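Long-range contacts in flower-specific defensin (Nicotiana alata, PDB 4AAZ), which defends the plant as an antifungal peptide and retards the growth of certain lepidopteran insect pests: residues Glu6-Phe10 / Ala23-Glu27; Cys14-Cys20 / Asp31-Ser35. All coordinates share one frame; numbering follows the deposited sequence. Where two conformers were deposited one is given.

Both interactions use helix 17-26, which packs on one face of the three-stranded antiparallel sheet. Interaction 1 fastens the loop after strand 2-6 to the C-terminal half of the helix. Interaction 2 joins the start of the helix, and the loop leading into it, to strand 31-34. Their centres are about 10 Å apart, and their segments alternate along the chain. They touch directly: Cys24 SG of interaction 1 lies 3.6 Å from Gly32 CA of interaction 2, and Phe10 CE1 lies 3.7 Å from Cys20 N. The disulfides Cys20-Cys41 and Cys24-Cys43 tie the shared helix to strand 41-46. The phosphate and ethanediol beside interaction 2 probably come from the crystallisation liquor.

Interaction 1: Glu6-Phe10 / Ala23-Glu27; sequences ESNTF and ACISE
Ser7, Asn8 and Thr9 close round the carboxylate of Glu27 in a polar loop-to-helix contact. The loop follows strand 2-6, and Glu27 sits just past the end of helix 17-26. Beyond CG the Glu27 chain is extended (chi2 173°), which carries its carboxylate into the turn of the loop. OE2 accepts three hydrogen bonds. Ser7 OG donates to Glu27 OE2 at 2.7 Å on the syn side. Thr9 OG1 donates to Glu27 OE2 from the anti side, tilted well out of the carboxylate plane, also at 2.7 Å. Thr9 N binds Glu27 OE2 at 3.0 Å from above the carboxylate plane. The other oxygen, Glu27 OE1, takes a nearly straight bond from Asn8 N at 2.9 Å (167°). A water donates to OE1 and accepts from Asn8 ND2, adding an indirect link. Four direct bonds from both backbone and side chains therefore fix the carboxylate's rotation.

This fastens the first loop to the helix of the cysteine-stabilised alpha-beta fold of plant defensins. Ser7 also accepts at OG from Phe10 N, forming an ST motif, so its hydroxyl both shapes the loop and grips Glu27. Beneath the polar cluster, Ala23 CB packs 3.9 Å from Phe10 CB, near the plane of the phenylalanine ring at its edge. Ser7 CB lies 4.1 Å from Cys24 SG, whose disulfide partner is Cys43 on strand 41-46.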
loop_
_atom_site.group_PDB
_atom_site.type_symbol
_atom_site.label_atom_id
_atom_site.label_comp_id
_atom_site.label_asym_id
_atom_site.label_seq_id
_atom_site.Cartn_x
_atom_site.Cartn_y
_atom_site.Cartn_z
ATOM N N GLU A 6 -1.220 -6.404 -0.038
ATOM C CA GLU A 6 -1.439 -5.598 1.155
ATOM C C GLU A 6 -0.140 -5.353 1.884
ATOM O O GLU A 6 0.677 -6.270 2.071
ATOM C CB GLU A 6 -2.462 -6.240 2.080
ATOM C CG GLU A 6 -2.865 -5.344 3.233
ATOM C CD GLU A 6 -4.093 -5.785 3.998
ATOM O OE1 GLU A 6 -4.604 -6.925 3.770
ATOM O OE2 GLU A 6 -4.562 -5.000 4.858
ATOM N N SER A 7 0.088 -4.125 2.306
ATOM C CA SER A 7 1.244 -3.794 3.122
ATOM C C SER A 7 1.335 -4.615 4.377
ATOM O O SER A 7 0.355 -4.776 5.110
ATOM C CB SER A 7 1.163 -2.314 3.512
ATOM O OG SER A 7 2.181 -1.934 4.461
ATOM N N ASN A 8 2.543 -5.096 4.677
ATOM C CA ASN A 8 2.741 -5.856 5.909
ATOM C C ASN A 8 3.102 -5.018 7.115
ATOM O O ASN A 8 3.025 -5.496 8.235
ATOM C CB ASN A 8 3.794 -6.919 5.669
ATOM C CG ASN A 8 3.320 -7.974 4.680
ATOM O OD1 ASN A 8 2.215 -8.476 4.806
ATOM N ND2 ASN A 8 4.151 -8.316 3.692
ATOM N N THR A 9 3.532 -3.787 6.883
ATOM C CA THR A 9 3.991 -2.902 7.946
ATOM C C THR A 9 3.136 -1.674 8.209
ATOM O O THR A 9 3.342 -0.986 9.193
ATOM C CB THR A 9 5.456 -2.429 7.711
ATOM O OG1 THR A 9 5.535 -1.441 6.663
ATOM C CG2 THR A 9 6.359 -3.587 7.418
ATOM N N PHE A 10 2.206 -1.344 7.323
ATOM C CA PHE A 10 1.371 -0.159 7.554
ATOM C C PHE A 10 0.382 -0.413 8.683
ATOM O O PHE A 10 -0.357 -1.396 8.634
ATOM C CB PHE A 10 0.584 0.191 6.289
ATOM C CG PHE A 10 -0.359 1.341 6.445
ATOM C CD1 PHE A 10 0.092 2.649 6.384
ATOM C CD2 PHE A 10 -1.705 1.120 6.628
ATOM C CE1 PHE A 10 -0.779 3.700 6.525
ATOM C CE2 PHE A 10 -2.577 2.153 6.761
ATOM C CZ PHE A 10 -2.128 3.458 6.705
ATOM N N ALA A 23 5.099 3.273 3.695
ATOM C CA ALA A 23 5.245 1.895 4.155
ATOM C C ALA A 23 5.565 0.963 3.016
ATOM O O ALA A 23 6.450 0.127 3.101
ATOM C CB ALA A 23 3.956 1.465 4.869
ATOM N N CYS A 24 4.829 1.087 1.920
ATOM C CA CYS A 24 5.036 0.218 0.774
ATOM C C CYS A 24 6.422 0.358 0.177
ATOM O O CYS A 24 7.061 -0.633 -0.183
ATOM C CB CYS A 24 3.950 0.483 -0.252
ATOM S SG CYS A 24 2.305 -0.110 0.298
ATOM N N ILE A 25 6.887 1.598 0.057
ATOM C CA ILE A 25 8.239 1.823 -0.467
ATOM C C ILE A 25 9.271 1.233 0.502
ATOM O O ILE A 25 10.281 0.667 0.080
ATOM C CB ILE A 25 8.456 3.323 -0.807
ATOM C CG1 ILE A 25 7.561 3.664 -1.987
ATOM C CG2 ILE A 25 9.901 3.611 -1.145
ATOM C CD1 ILE A 25 7.539 5.141 -2.377
ATOM N N SER A 26 9.030 1.341 1.808
ATOM C CA SER A 26 9.892 0.740 2.832
ATOM C C SER A 26 9.997 -0.760 2.653
ATOM O O SER A 26 11.002 -1.365 3.022
ATOM C CB SER A 26 9.370 1.006 4.251
ATOM O OG SER A 26 9.494 2.357 4.642
ATOM N N GLU A 27 8.935 -1.364 2.091
ATOM C CA GLU A 27 8.836 -2.799 1.863
ATOM C C GLU A 27 9.278 -3.204 0.456
ATOM O O GLU A 27 9.111 -4.335 0.057
ATOM C CB GLU A 27 7.400 -3.259 2.091
ATOM C CG GLU A 27 6.942 -3.155 3.523
ATOM C CD GLU A 27 5.470 -3.458 3.711
ATOM O OE1 GLU A 27 4.985 -4.500 3.222
ATOM O OE2 GLU A 27 4.762 -2.656 4.377
HETATM O O HOH W 1 6.466 -6.717 2.891
#

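Interaction 2: Cys14-Cys20 / Asp31-Ser35; sequences CITKPPC and DGHCS. With PO4 (phosphate ion), chain F; EDO (1,2-ethanediol), chain C.
Cys14 and Cys34 are joined by a disulfide between the loop before helix 17-26 and the end of strand 31-34. The SG-SG bond of Cys14 and Cys34 is 2.1 Å long, with a chi3 of -68°. Cys14 SG is anti to its own backbone N (chi1 -164°), whereas Cys34 SG is anti to its carbonyl carbon. Each side chain leans to the other segment, and the sulfurs bridge the gap. A water donates to both Cys14 O and Ser35 O, bridging the backbones near this disulfide.

The polar contact is made by Lys17. Its chain runs extended to CE and then bends at chi4 (69°), bringing NZ down to the strand. Lys17 NZ forms a salt bridge with Asp31 OD2 at 2.9 Å, using the syn lone pair of that oxygen; its bond to OD1 is weak. Lys17 NZ also donates to Gly32 O at 2.7 Å, from above the carbonyl plane. The ammonium therefore joins a carboxylate and a main-chain carbonyl of adjacent strand residues. Ethanediol donates to Asp31 OD1 and also bonds Arg21. At the far end, Ser35 OG donates to phosphate O1 at 2.6 Å; Arg40 and the backbone of Leu38 bind the same ion.

The remaining packing centres on Cys20. Cys20 SG lies over the strand backbone, 3.7 Å from Gly32 C. Cys14-Cys34 links the loop before the helix to strand 31-34, while Cys20-Cys41 and Cys24-Cys43, which tie the helix to strand 41-46, make the cysteine-stabilised alpha-beta motif of plant defensins.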
loop_
_atom_site.group_PDB
_atom_site.type_symbol
_atom_site.label_atom_id
_atom_site.label_comp_id
_atom_site.label_asym_id
_atom_site.label_seq_id
_atom_site.Cartn_x
_atom_site.Cartn_y
_atom_site.Cartn_z
ATOM N N CYS A 14 -6.403 2.556 6.111
ATOM C CA CYS A 14 -5.788 3.417 5.116
ATOM C C CYS A 14 -6.800 4.485 4.723
ATOM O O CYS A 14 -7.839 4.179 4.115
ATOM C CB CYS A 14 -5.381 2.581 3.911
ATOM S SG CYS A 14 -4.207 3.408 2.816
ATOM N N ILE A 15 -6.496 5.732 5.064
ATOM C CA ILE A 15 -7.349 6.868 4.703
ATOM C C ILE A 15 -6.612 7.817 3.780
ATOM O O ILE A 15 -7.158 8.222 2.758
ATOM C CB ILE A 15 -7.863 7.633 5.949
ATOM C CG1 ILE A 15 -8.727 6.702 6.813
ATOM C CG2 ILE A 15 -8.630 8.883 5.554
ATOM C CD1 ILE A 15 -9.995 6.180 6.130
ATOM N N THR A 16 -5.374 8.177 4.100
ATOM C CA THR A 16 -4.594 9.038 3.215
ATOM C C THR A 16 -3.378 8.301 2.675
ATOM O O THR A 16 -2.797 7.423 3.328
ATOM C CB THR A 16 -4.141 10.341 3.887
ATOM O OG1 THR A 16 -3.191 10.040 4.914
ATOM C CG2 THR A 16 -5.313 11.105 4.431
ATOM N N LYS A 17 -3.009 8.660 1.456
ATOM C CA LYS A 17 -1.935 7.994 0.735
ATOM C C LYS A 17 -0.537 8.084 1.375
ATOM O O LYS A 17 0.177 7.075 1.421
ATOM C CB LYS A 17 -1.836 8.519 -0.690
ATOM C CG LYS A 17 -0.838 7.745 -1.556
ATOM C CD LYS A 17 -0.708 8.351 -2.937
ATOM C CE LYS A 17 0.124 7.513 -3.861
ATOM N NZ LYS A 17 -0.561 6.236 -4.214
ATOM N N PRO A 18 -0.110 9.277 1.830
ATOM C CA PRO A 18 1.333 9.380 2.157
ATOM C C PRO A 18 1.918 8.307 3.092
ATOM O O PRO A 18 2.970 7.751 2.759
ATOM C CB PRO A 18 1.450 10.791 2.751
ATOM C CG PRO A 18 0.405 11.550 1.968
ATOM C CD PRO A 18 -0.764 10.594 1.857
ATOM N N PRO A 19 1.289 7.995 4.234
ATOM C CA PRO A 19 1.910 6.989 5.101
ATOM C C PRO A 19 1.860 5.581 4.516
ATOM O O PRO A 19 2.686 4.729 4.854
ATOM C CB PRO A 19 1.092 7.085 6.382
ATOM C CG PRO A 19 -0.229 7.587 5.951
ATOM C CD PRO A 19 0.093 8.586 4.852
ATOM N N CYS A 20 0.864 5.310 3.672
ATOM C CA CYS A 20 0.729 4.013 3.026
ATOM C C CYS A 20 1.791 3.848 1.928
ATOM O O CYS A 20 2.492 2.836 1.859
ATOM C CB CYS A 20 -0.683 3.879 2.446
ATOM S SG CYS A 20 -0.909 2.423 1.381
ATOM N N ASP A 31 4.823 1.729 -4.955
ATOM C CA ASP A 31 3.777 2.651 -4.523
ATOM C C ASP A 31 2.876 1.943 -3.523
ATOM O O ASP A 31 2.920 0.710 -3.379
ATOM C CB ASP A 31 2.941 3.149 -5.715
ATOM C CG ASP A 31 1.959 4.253 -5.339
ATOM O OD1 ASP A 31 2.378 5.189 -4.627
ATOM O OD2 ASP A 31 0.774 4.214 -5.763
ATOM N N GLY A 32 2.053 2.733 -2.839
ATOM C CA GLY A 32 0.954 2.220 -2.057
ATOM C C GLY A 32 -0.236 3.134 -2.192
ATOM O O GLY A 32 -0.077 4.338 -2.295
ATOM N N HIS A 33 -1.440 2.564 -2.181
ATOM C CA HIS A 33 -2.674 3.321 -2.200
ATOM C C HIS A 33 -3.686 2.692 -1.258
ATOM O O HIS A 33 -3.530 1.528 -0.836
ATOM C CB HIS A 33 -3.245 3.383 -3.617
ATOM C CG HIS A 33 -3.729 2.056 -4.107
ATOM N ND1 HIS A 33 -2.866 1.088 -4.570
ATOM C CD2 HIS A 33 -4.969 1.522 -4.174
ATOM C CE1 HIS A 33 -3.555 0.009 -4.895
ATOM N NE2 HIS A 33 -4.832 0.246 -4.670
ATOM N N CYS A 34 -4.734 3.437 -0.935
ATOM C CA CYS A 34 -5.794 2.936 -0.064
ATOM C C CYS A 34 -6.914 2.316 -0.866
ATOM O O CYS A 34 -7.332 2.848 -1.885
ATOM C CB CYS A 34 -6.383 4.055 0.782
ATOM S SG CYS A 34 -5.225 4.912 1.846
ATOM N N SER A 35 -7.433 1.183 -0.388
ATOM C CA SER A 35 -8.654 0.622 -0.980
ATOM C C SER A 35 -9.873 1.352 -0.417
ATOM O O SER A 35 -9.780 2.060 0.583
ATOM C CB SER A 35 -8.728 -0.881 -0.758
ATOM O OG SER A 35 -9.034 -1.196 0.580
HETATM P P PO4 F . -10.844 -3.988 -0.652
HETATM O O1 PO4 F . -9.726 -3.705 0.293
HETATM O O2 PO4 F . -10.659 -3.283 -1.977
HETATM O O3 PO4 F . -10.745 -5.456 -0.974
HETATM O O4 PO4 F . -12.119 -3.602 -0.042
HETATM C C1 EDO C . 2.569 8.589 -7.846
HETATM O O1 EDO C . 3.873 8.976 -8.363
HETATM C C2 EDO C . 2.631 7.211 -7.197
HETATM O O2 EDO C . 3.362 7.300 -5.980
HETATM O O HOH W 2 -9.871 4.451 2.260
#